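PDB 2BKX: glucosamine-6-phosphate deaminase from Bacillus subtilis, which is an alpha/beta enzyme of the glucosamine-6-phosphate isomerase/6-phosphogluconolactonase family with a Rossmann-like core, modelled here with fructose -6-phosphate in its pocket. Local coordinates for residues L34-Y44 against Y80-F88; V64-L72 against P176-I187. All blocks are in the same frame, centred on the assembly; numbering follows the deposited sequence.

Interaction 1: L34-Y44 against Y80-F88. With F6R (fructose -6-phosphate), chain C.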
loop_
_atom_site.group_PDB
_atom_site.type_symbol
_atom_site.label_atom_id
_atom_site.label_comp_id
_atom_site.label_asym_id
_atom_site.label_seq_id
_atom_site.Cartn_x
_atom_site.Cartn_y
_atom_site.Cartn_z
ATOM N N LEU A 34 -0.091 -5.429 0.680
ATOM C CA LEU A 34 -1.106 -4.779 -0.128
ATOM C C LEU A 34 -1.414 -3.387 0.416
ATOM O O LEU A 34 -1.123 -3.068 1.565
ATOM C CB LEU A 34 -2.376 -5.644 -0.167
ATOM C CG LEU A 34 -2.163 -7.008 -0.851
ATOM C CD1 LEU A 34 -3.492 -7.773 -0.780
ATOM C CD2 LEU A 34 -1.697 -6.886 -2.296
ATOM N N ALA A 35 -2.015 -2.586 -0.456
ATOM C CA ALA A 35 -2.315 -1.185 -0.208
ATOM C C ALA A 35 -3.765 -0.871 -0.554
ATOM O O ALA A 35 -4.383 -1.550 -1.382
ATOM C CB ALA A 35 -1.429 -0.319 -1.083
ATOM N N THR A 36 -4.319 0.153 0.087
ATOM C CA THR A 36 -5.637 0.660 -0.242
ATOM C C THR A 36 -5.501 2.012 -0.937
ATOM O O THR A 36 -4.424 2.352 -1.445
ATOM C CB THR A 36 -6.521 0.736 0.979
ATOM O OG1 THR A 36 -5.928 1.691 1.869
ATOM C CG2 THR A 36 -6.669 -0.603 1.668
ATOM N N GLY A 37 -6.591 2.762 -0.980
ATOM C CA GLY A 37 -6.613 4.041 -1.682
ATOM C C GLY A 37 -7.083 3.957 -3.129
ATOM O O GLY A 37 -7.456 2.911 -3.646
ATOM N N GLY A 38 -7.094 5.098 -3.799
ATOM C CA GLY A 38 -7.547 5.127 -5.175
ATOM C C GLY A 38 -6.567 4.472 -6.124
ATOM O O GLY A 38 -6.954 3.860 -7.122
ATOM N N THR A 39 -5.265 4.591 -5.864
ATOM C CA THR A 39 -4.318 4.185 -6.869
ATOM C C THR A 39 -4.392 2.702 -7.279
ATOM O O THR A 39 -4.350 2.422 -8.463
ATOM C CB THR A 39 -2.873 4.555 -6.445
ATOM O OG1 THR A 39 -2.762 5.923 -6.054
ATOM C CG2 THR A 39 -1.939 4.367 -7.628
ATOM N N PRO A 40 -4.482 1.757 -6.317
ATOM C CA PRO A 40 -4.495 0.347 -6.708
ATOM C C PRO A 40 -5.855 -0.217 -7.131
ATOM O O PRO A 40 -5.965 -1.412 -7.391
ATOM C CB PRO A 40 -3.974 -0.365 -5.467
ATOM C CG PRO A 40 -4.504 0.461 -4.353
ATOM C CD PRO A 40 -4.421 1.902 -4.845
ATOM N N GLU A 41 -6.885 0.627 -7.211
ATOM C CA GLU A 41 -8.211 0.111 -7.557
ATOM C C GLU A 41 -8.204 -0.661 -8.863
ATOM O O GLU A 41 -8.762 -1.758 -8.948
ATOM C CB GLU A 41 -9.209 1.253 -7.637
ATOM C CG GLU A 41 -9.533 1.705 -6.210
ATOM C CD GLU A 41 -10.652 2.695 -6.090
ATOM O OE1 GLU A 41 -11.280 3.033 -7.103
ATOM O OE2 GLU A 41 -10.880 3.159 -4.949
ATOM N N GLY A 42 -7.582 -0.107 -9.900
ATOM C CA GLY A 42 -7.517 -0.805 -11.193
ATOM C C GLY A 42 -6.738 -2.087 -11.135
ATOM O O GLY A 42 -7.044 -3.039 -11.845
ATOM N N THR A 43 -5.675 -2.124 -10.310
ATOM C CA THR A 43 -4.870 -3.339 -10.132
ATOM C C THR A 43 -5.705 -4.458 -9.571
ATOM O O THR A 43 -5.654 -5.585 -10.041
ATOM C CB THR A 43 -3.636 -3.029 -9.235
ATOM O OG1 THR A 43 -2.808 -2.063 -9.914
ATOM C CG2 THR A 43 -2.784 -4.246 -8.997
ATOM N N TYR A 44 -6.483 -4.174 -8.536
ATOM C CA TYR A 44 -7.355 -5.213 -7.997
ATOM C C TYR A 44 -8.386 -5.667 -9.008
ATOM O O TYR A 44 -8.595 -6.878 -9.152
ATOM C CB TYR A 44 -8.034 -4.733 -6.712
ATOM C CG TYR A 44 -7.076 -4.520 -5.555
ATOM C CD1 TYR A 44 -6.207 -5.520 -5.164
ATOM C CD2 TYR A 44 -6.988 -3.294 -4.880
ATOM C CE1 TYR A 44 -5.324 -5.351 -4.133
ATOM C CE2 TYR A 44 -6.069 -3.095 -3.834
ATOM C CZ TYR A 44 -5.248 -4.126 -3.471
ATOM O OH TYR A 44 -4.331 -3.958 -2.463
ATOM N N TYR A 80 -10.186 0.064 6.113
ATOM C CA TYR A 80 -9.433 -0.652 5.108
ATOM C C TYR A 80 -9.715 -2.157 5.077
ATOM O O TYR A 80 -9.529 -2.799 4.033
ATOM C CB TYR A 80 -7.951 -0.298 5.232
ATOM C CG TYR A 80 -7.662 1.159 4.818
ATOM C CD1 TYR A 80 -6.514 1.808 5.236
ATOM C CD2 TYR A 80 -8.515 1.856 3.981
ATOM C CE1 TYR A 80 -6.216 3.115 4.849
ATOM C CE2 TYR A 80 -8.234 3.160 3.592
ATOM C CZ TYR A 80 -7.091 3.788 4.025
ATOM O OH TYR A 80 -6.774 5.077 3.600
ATOM N N HIS A 81 -10.174 -2.704 6.196
ATOM C CA HIS A 81 -10.737 -4.047 6.190
ATOM C C HIS A 81 -11.873 -4.115 5.173
ATOM O O HIS A 81 -11.919 -4.992 4.341
ATOM C CB HIS A 81 -11.319 -4.477 7.556
ATOM C CG HIS A 81 -10.336 -4.982 8.547
ATOM N ND1 HIS A 81 -9.435 -4.159 9.208
ATOM C CD2 HIS A 81 -10.108 -6.241 9.001
ATOM C CE1 HIS A 81 -8.721 -4.895 10.048
ATOM N NE2 HIS A 81 -9.094 -6.156 9.935
ATOM N N PHE A 82 -12.812 -3.186 5.254
ATOM C CA PHE A 82 -13.943 -3.200 4.317
ATOM C C PHE A 82 -13.486 -3.019 2.899
ATOM O O PHE A 82 -13.933 -3.733 2.006
ATOM C CB PHE A 82 -14.904 -2.074 4.740
ATOM C CG PHE A 82 -16.146 -1.972 3.908
ATOM C CD1 PHE A 82 -17.352 -2.494 4.360
ATOM C CD2 PHE A 82 -16.106 -1.377 2.668
ATOM C CE1 PHE A 82 -18.532 -2.372 3.583
ATOM C CE2 PHE A 82 -17.282 -1.268 1.884
ATOM C CZ PHE A 82 -18.458 -1.798 2.348
ATOM N N TYR A 83 -12.581 -2.063 2.677
ATOM C CA TYR A 83 -12.057 -1.870 1.327
ATOM C C TYR A 83 -11.493 -3.179 0.765
ATOM O O TYR A 83 -11.789 -3.570 -0.354
ATOM C CB TYR A 83 -10.966 -0.817 1.355
ATOM C CG TYR A 83 -10.222 -0.537 0.061
ATOM C CD1 TYR A 83 -10.345 0.676 -0.620
ATOM C CD2 TYR A 83 -9.329 -1.462 -0.441
ATOM C CE1 TYR A 83 -9.577 0.933 -1.747
ATOM C CE2 TYR A 83 -8.570 -1.221 -1.550
ATOM C CZ TYR A 83 -8.681 -0.013 -2.211
ATOM O OH TYR A 83 -7.891 0.253 -3.310
ATOM N N MET A 84 -10.621 -3.847 1.521
ATOM C CA MET A 84 -9.948 -5.019 0.955
ATOM C C MET A 84 -10.929 -6.138 0.666
ATOM O O MET A 84 -10.774 -6.874 -0.318
ATOM C CB MET A 84 -8.842 -5.473 1.902
ATOM C CG MET A 84 -7.639 -4.567 1.966
ATOM S SD MET A 84 -6.897 -4.156 0.343
ATOM C CE MET A 84 -6.407 -5.788 -0.173
ATOM N N ASN A 85 -11.904 -6.320 1.542
ATOM C CA ASN A 85 -12.919 -7.334 1.316
ATOM C C ASN A 85 -13.733 -7.022 0.086
ATOM O O ASN A 85 -13.981 -7.878 -0.768
ATOM C CB ASN A 85 -13.790 -7.517 2.540
ATOM C CG ASN A 85 -13.122 -8.440 3.542
ATOM O OD1 ASN A 85 -13.186 -9.671 3.396
ATOM N ND2 ASN A 85 -12.389 -7.861 4.523
ATOM N N ASP A 86 -14.154 -5.771 -0.011
ATOM C CA ASP A 86 -15.029 -5.350 -1.133
ATOM C C ASP A 86 -14.288 -5.378 -2.482
ATOM O O ASP A 86 -14.823 -5.871 -3.486
ATOM C CB ASP A 86 -15.543 -3.925 -0.873
ATOM C CG ASP A 86 -16.422 -3.397 -1.989
ATOM O OD1 ASP A 86 -17.503 -3.952 -2.162
ATOM O OD2 ASP A 86 -16.024 -2.421 -2.674
ATOM N N ARG A 87 -13.064 -4.864 -2.521
ATOM C CA ARG A 87 -12.365 -4.722 -3.796
ATOM C C ARG A 87 -11.671 -6.024 -4.232
ATOM O O ARG A 87 -11.303 -6.178 -5.385
ATOM C CB ARG A 87 -11.259 -3.682 -3.695
ATOM C CG ARG A 87 -11.627 -2.231 -3.941
ATOM C CD ARG A 87 -12.591 -1.657 -2.986
ATOM N NE ARG A 87 -12.627 -0.191 -3.100
ATOM C CZ ARG A 87 -13.269 0.622 -2.257
ATOM N NH1 ARG A 87 -13.217 1.936 -2.437
ATOM N NH2 ARG A 87 -13.947 0.142 -1.212
ATOM N N PHE A 88 -11.378 -6.913 -3.286
ATOM C CA PHE A 88 -10.461 -8.006 -3.557
ATOM C C PHE A 88 -10.868 -9.336 -2.962
ATOM O O PHE A 88 -11.163 -10.272 -3.718
ATOM C CB PHE A 88 -9.045 -7.613 -3.152
ATOM C CG PHE A 88 -7.954 -8.510 -3.697
ATOM C CD1 PHE A 88 -7.959 -8.964 -5.006
ATOM C CD2 PHE A 88 -6.920 -8.875 -2.892
ATOM C CE1 PHE A 88 -6.913 -9.742 -5.486
ATOM C CE2 PHE A 88 -5.857 -9.649 -3.354
ATOM C CZ PHE A 88 -5.871 -10.086 -4.677
HETATM C C1 F6R C . -2.270 2.755 1.122
HETATM C C2 F6R C . -1.406 3.742 1.882
HETATM C C3 F6R C . -1.236 5.228 1.538
HETATM C C4 F6R C . -1.712 5.595 0.118
HETATM C C5 F6R C . -1.514 7.061 -0.231
HETATM C C6 F6R C . -2.048 7.384 -1.622
HETATM O O1 F6R C . -2.547 1.572 1.895
HETATM O O2 F6R C . -0.764 3.294 2.807
HETATM O O3 F6R C . 0.145 5.543 1.579
HETATM O O4 F6R C . -0.995 4.790 -0.813
HETATM O O5 F6R C . -2.102 7.921 0.737
HETATM O O6 F6R C . -3.475 7.219 -1.612
HETATM P P F6R C . -4.270 7.256 -2.994
HETATM O O1P F6R C . -3.892 6.006 -3.742
HETATM O O2P F6R C . -3.788 8.485 -3.718
HETATM O O3P F6R C . -5.724 7.286 -2.652
HETATM O O HOH W 1 -4.064 4.211 2.708
#

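Interaction 2: V64-L72 against P176-I187. With F6R (fructose -6-phosphate), chain C.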
loop_
_atom_site.group_PDB
_atom_site.type_symbol
_atom_site.label_atom_id
_atom_site.label_comp_id
_atom_site.label_asym_id
_atom_site.label_seq_id
_atom_site.Cartn_x
_atom_site.Cartn_y
_atom_site.Cartn_z
ATOM N N VAL A 64 -0.693 -9.190 3.796
ATOM C CA VAL A 64 -0.594 -8.240 4.904
ATOM C C VAL A 64 -0.819 -6.848 4.307
ATOM O O VAL A 64 -0.253 -6.500 3.260
ATOM C CB VAL A 64 0.745 -8.306 5.672
ATOM C CG1 VAL A 64 0.835 -9.629 6.387
ATOM C CG2 VAL A 64 1.935 -8.157 4.775
ATOM N N ASN A 65 -1.671 -6.061 4.961
ATOM C CA ASN A 65 -1.935 -4.717 4.504
ATOM C C ASN A 65 -1.076 -3.696 5.249
ATOM O O ASN A 65 -0.693 -3.896 6.406
ATOM C CB ASN A 65 -3.421 -4.360 4.641
ATOM C CG ASN A 65 -4.159 -4.497 3.347
ATOM O OD1 ASN A 65 -4.502 -3.462 2.682
ATOM N ND2 ASN A 65 -4.361 -5.705 2.928
ATOM N N LEU A 66 -0.813 -2.585 4.582
ATOM C CA LEU A 66 -0.013 -1.511 5.148
ATOM C C LEU A 66 -0.601 -0.892 6.384
ATOM O O LEU A 66 0.117 -0.543 7.320
ATOM C CB LEU A 66 0.193 -0.398 4.112
ATOM C CG LEU A 66 1.136 -0.679 2.967
ATOM C CD1 LEU A 66 0.987 0.351 1.852
ATOM C CD2 LEU A 66 2.572 -0.676 3.444
ATOM N N ASP A 67 -1.910 -0.666 6.364
ATOM C CA ASP A 67 -2.468 0.273 7.323
ATOM C C ASP A 67 -3.945 0.102 7.577
ATOM O O ASP A 67 -4.654 -0.600 6.852
ATOM C CB ASP A 67 -2.120 1.733 6.936
ATOM C CG ASP A 67 -2.237 2.051 5.510
ATOM O OD1 ASP A 67 -1.360 2.861 5.124
ATOM O OD2 ASP A 67 -3.147 1.566 4.771
ATOM N N GLU A 68 -4.412 0.738 8.652
ATOM C CA GLU A 68 -5.831 0.794 8.999
ATOM C C GLU A 68 -6.049 2.025 9.836
ATOM O O GLU A 68 -5.154 2.461 10.573
ATOM C CB GLU A 68 -6.272 -0.440 9.763
ATOM C CG GLU A 68 -7.726 -0.478 10.237
ATOM C CD GLU A 68 -8.753 -0.400 9.115
ATOM O OE1 GLU A 68 -8.873 0.659 8.459
ATOM O OE2 GLU A 68 -9.424 -1.443 8.866
ATOM N N TYR A 69 -7.216 2.636 9.695
ATOM C CA TYR A 69 -7.527 3.813 10.490
ATOM C C TYR A 69 -7.804 3.403 11.951
ATOM O O TYR A 69 -8.423 2.376 12.230
ATOM C CB TYR A 69 -8.761 4.512 9.960
ATOM C CG TYR A 69 -8.603 5.293 8.683
ATOM C CD1 TYR A 69 -9.261 4.901 7.525
ATOM C CD2 TYR A 69 -7.827 6.440 8.620
ATOM C CE1 TYR A 69 -9.137 5.625 6.344
ATOM C CE2 TYR A 69 -7.694 7.176 7.459
ATOM C CZ TYR A 69 -8.376 6.790 6.337
ATOM O OH TYR A 69 -8.245 7.565 5.217
ATOM N N ALA A 70 -7.368 4.244 12.888
ATOM C CA ALA A 70 -7.662 4.015 14.302
ATOM C C ALA A 70 -9.088 4.364 14.606
ATOM O O ALA A 70 -9.596 5.388 14.200
ATOM C CB ALA A 70 -6.734 4.836 15.201
ATOM N N GLY A 71 -9.743 3.473 15.323
ATOM C CA GLY A 71 -11.087 3.722 15.815
ATOM C C GLY A 71 -12.182 3.211 14.919
ATOM O O GLY A 71 -13.361 3.371 15.271
ATOM N N LEU A 72 -11.839 2.607 13.779
ATOM C CA LEU A 72 -12.844 2.048 12.885
ATOM C C LEU A 72 -12.884 0.529 13.005
ATOM O O LEU A 72 -11.849 -0.135 12.966
ATOM C CB LEU A 72 -12.588 2.439 11.428
ATOM C CG LEU A 72 -12.559 3.910 11.064
ATOM C CD1 LEU A 72 -12.503 4.128 9.574
ATOM C CD2 LEU A 72 -13.752 4.674 11.668
ATOM N N PRO A 176 -10.728 10.126 10.220
ATOM C CA PRO A 176 -9.960 9.832 11.427
ATOM C C PRO A 176 -8.698 10.688 11.567
ATOM O O PRO A 176 -8.169 11.201 10.580
ATOM C CB PRO A 176 -9.609 8.355 11.261
ATOM C CG PRO A 176 -10.692 7.832 10.334
ATOM C CD PRO A 176 -10.980 8.932 9.417
ATOM N N LYS A 177 -8.286 10.879 12.812
ATOM C CA LYS A 177 -7.072 11.608 13.122
ATOM C C LYS A 177 -5.837 10.725 13.240
ATOM O O LYS A 177 -4.731 11.213 13.121
ATOM C CB LYS A 177 -7.264 12.412 14.395
ATOM C CG LYS A 177 -8.208 13.615 14.170
ATOM C CD LYS A 177 -8.463 14.417 15.399
ATOM C CE LYS A 177 -9.269 15.617 15.006
ATOM N NZ LYS A 177 -8.445 16.609 14.251
ATOM N N LYS A 178 -6.051 9.439 13.510
ATOM C CA LYS A 178 -4.929 8.526 13.708
ATOM C C LYS A 178 -5.079 7.252 12.898
ATOM O O LYS A 178 -6.166 6.920 12.442
ATOM C CB LYS A 178 -4.764 8.168 15.201
ATOM C CG LYS A 178 -4.540 9.403 16.125
ATOM C CD LYS A 178 -4.331 9.004 17.569
ATOM C CE LYS A 178 -3.705 10.109 18.360
ATOM N NZ LYS A 178 -3.319 9.637 19.724
ATOM N N ALA A 179 -3.975 6.524 12.797
ATOM C CA ALA A 179 -3.944 5.283 12.068
ATOM C C ALA A 179 -2.868 4.370 12.614
ATOM O O ALA A 179 -2.005 4.794 13.367
ATOM C CB ALA A 179 -3.715 5.560 10.600
ATOM N N LEU A 180 -2.935 3.107 12.217
ATOM C CA LEU A 180 -1.907 2.099 12.449
ATOM C C LEU A 180 -1.248 1.806 11.106
ATOM O O LEU A 180 -1.953 1.605 10.119
ATOM C CB LEU A 180 -2.549 0.809 12.955
ATOM C CG LEU A 180 -3.089 0.861 14.373
ATOM C CD1 LEU A 180 -4.274 1.795 14.519
ATOM C CD2 LEU A 180 -3.482 -0.550 14.790
ATOM N N THR A 181 0.084 1.833 11.043
ATOM C CA THR A 181 0.785 1.603 9.778
ATOM C C THR A 181 2.051 0.773 9.984
ATOM O O THR A 181 2.774 0.931 10.960
ATOM C CB THR A 181 1.166 2.945 9.118
ATOM O OG1 THR A 181 1.727 2.709 7.817
ATOM C CG2 THR A 181 2.079 3.784 9.940
ATOM N N MET A 182 2.286 -0.107 9.035
ATOM C CA MET A 182 3.605 -0.721 8.867
ATOM C C MET A 182 4.606 0.398 8.819
ATOM O O MET A 182 4.321 1.461 8.245
ATOM C CB MET A 182 3.683 -1.424 7.549
ATOM C CG MET A 182 3.078 -2.699 7.529
ATOM S SD MET A 182 3.469 -3.399 5.864
ATOM C CE MET A 182 2.340 -4.238 6.225
ATOM N N GLY A 183 5.772 0.201 9.427
ATOM C CA GLY A 183 6.800 1.227 9.378
ATOM C C GLY A 183 7.644 1.164 8.126
ATOM O O GLY A 183 7.488 0.272 7.265
ATOM N N ILE A 184 8.541 2.125 8.009
ATOM C CA ILE A 184 9.415 2.155 6.863
ATOM C C ILE A 184 10.328 0.927 6.821
ATOM O O ILE A 184 10.546 0.346 5.752
ATOM C CB ILE A 184 10.195 3.471 6.776
ATOM C CG1 ILE A 184 9.224 4.647 6.613
ATOM C CG2 ILE A 184 11.233 3.437 5.661
ATOM C CD1 ILE A 184 9.822 6.005 6.603
ATOM N N GLN A 185 10.863 0.512 7.975
ATOM C CA GLN A 185 11.686 -0.677 7.961
ATOM C C GLN A 185 10.853 -1.920 7.637
ATOM O O GLN A 185 11.305 -2.843 6.952
ATOM C CB GLN A 185 12.435 -0.858 9.281
ATOM C CG GLN A 185 13.288 -2.090 9.321
ATOM C CD GLN A 185 14.399 -2.072 8.334
ATOM O OE1 GLN A 185 15.318 -1.297 8.472
ATOM N NE2 GLN A 185 14.343 -2.963 7.345
ATOM N N THR A 186 9.612 -1.953 8.111
ATOM C CA THR A 186 8.710 -3.057 7.778
ATOM C C THR A 186 8.541 -3.182 6.248
ATOM O O THR A 186 8.567 -4.275 5.656
ATOM C CB THR A 186 7.306 -2.852 8.411
ATOM O OG1 THR A 186 7.426 -2.291 9.727
ATOM C CG2 THR A 186 6.566 -4.159 8.466
ATOM N N ILE A 187 8.364 -2.030 5.608
ATOM C CA ILE A 187 8.230 -1.976 4.138
ATOM C C ILE A 187 9.538 -2.384 3.421
ATOM O O ILE A 187 9.545 -3.203 2.486
ATOM C CB ILE A 187 7.771 -0.575 3.722
ATOM C CG1 ILE A 187 6.335 -0.323 4.217
ATOM C CG2 ILE A 187 7.949 -0.322 2.192
ATOM C CD1 ILE A 187 5.913 1.139 4.160
HETATM C C1 F6R C . -2.270 2.755 1.122
HETATM C C2 F6R C . -1.406 3.742 1.882
HETATM C C3 F6R C . -1.236 5.228 1.538
HETATM C C4 F6R C . -1.712 5.595 0.118
HETATM C C5 F6R C . -1.514 7.061 -0.231
HETATM C C6 F6R C . -2.048 7.384 -1.622
HETATM O O1 F6R C . -2.547 1.572 1.895
HETATM O O2 F6R C . -0.764 3.294 2.807
HETATM O O3 F6R C . 0.145 5.543 1.579
HETATM O O4 F6R C . -0.995 4.790 -0.813
HETATM O O5 F6R C . -2.102 7.921 0.737
HETATM O O6 F6R C . -3.475 7.219 -1.612
HETATM P P F6R C . -4.270 7.256 -2.994
HETATM O O1P F6R C . -3.892 6.006 -3.742
HETATM O O2P F6R C . -3.788 8.485 -3.718
HETATM O O3P F6R C . -5.724 7.286 -2.652
HETATM O O HOH W 2 -8.503 8.147 14.737
#

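Interaction 1: L34-Y44 against Y80-F88
T36 meets Y80 and Y83 through a first torsion (chi1 64°) that tucks OG1 between the backbone N and the carbonyl carbon and leaves CG2 beside the backbone N. The threonine is thereby held between two rings: OG1 sits over the centre of the Y80 face, 3.0 Å above its plane, while CB makes a CH-pi contact over the face of Y83, 3.7 Å from the centroid. In Y83, CG runs anti to the backbone N (chi1 176°), which sends the phenol across to the loop. There OH donates to G37 O at 2.7 Å, in the carbonyl plane. R87 NE lies over the opposite face of the Y83 ring, toward its rim, the guanidinium's own face lying over Y83 CD1; R87 NH1 makes only a long salt bridge, doubtful because both residues have two conformers, to E41.

Y44 packs beside Y83. The edge of its ring is turned to Y83 OH, and its own OH donates to A35 O at 2.6 Å, on a lone pair, which fixes the far end of the ring. M84, bent twice along its chain, brings CE to 3.6 Å from Y44 OH and 3.6 Å from L34 CD1. The F88 ring meets Y44 obliquely, centroids 5.0 Å apart.

These bonds to A35 O and G37 O probably help set the loop, whose T36 N donates to O1 of fructose -6-phosphate (2.9 Å), while G38 N, T39 N and T39 OG1 grip the phosphate. The contact joins the loop after strand 31-34 and the first turn of helix 41-53 to helix 80-89. L34 pairs through its backbone with V64 and L66 of strand 62-69, and Y9 of helix 9-26 hydrogen-bonds to T39 O and G42 N.

Interaction 2: V64-L72 against P176-I187
E68 and L180 form the hydrogen-bonded pair at the middle of this antiparallel ladder: L180 N donates to E68 O at 2.8 Å, and E68 N returns a 3.0 Å bond to L180 O. Two residues along in each direction comes a further link, M182 N to L66 O and A70 N to K178 O. D67 with T181 and Y69 with A179 are the non-hydrogen-bonded pairs in between. D67 and T181 share a face of the sheet, and there D67 OD2 accepts from O1 of fructose -6-phosphate at 2.9 Å, D67 being modelled in two conformers. Its CG lies between the backbone N and the carbonyl carbon (chi1 42°), turning the carboxylate to the sugar.

Strand 178-181 thus runs antiparallel to strand 62-69, whose other pairings, with 31-34 and 99-100, are the parallel ones of a Rossmann-like core.

At the L66 end the packing is apolar. M182, extended beyond CG, lays SD against L66 CD2 (3.8 Å); the position of M182 CE is doubtful, its bond to SD being too short. I187 meets the same L66 methyl from the first turn of the following helix. At the other end P176 places CG over a face of the Y69 ring, 4.0 Å from its centroid, and A70 CB touches L180 CD1. Water 2 ties A70 O to K178 N.

Farther out, T181 OG1 donates to M182 O and accepts from F141 N. Y116 of helix 109-122 hydrogen-bonds to N65 O and packs on V64 and M182. N165 meets Y69 OH, R162 reaches P176 O, and strand 153-156 flanks the far side of strand 178-181, with V155 against both A179 and T181.

Overall arrangement
Interactions 1 and 2 lie about 14 Å apart between centres and meet on strand 62-69. Their joint is E68: its OE2 reaches H81 ND1 at 2.7 Å and its OE1 the backbone N of Y80 at 2.8 Å, probable hydrogen bonds that tie the sheet to the start of helix 80-89. The Y69 and Y80 rings meet beside it, and M84 CG packs on N65 OD1 at 3.4 Å. Both contacts line the fructose -6-phosphate pocket: 34-44 gives three bonds to the phosphate and one to O1, D67 of 64-72 a second bond to O1. H138, G140, R167 and K202 also hydrogen-bond to the ligand.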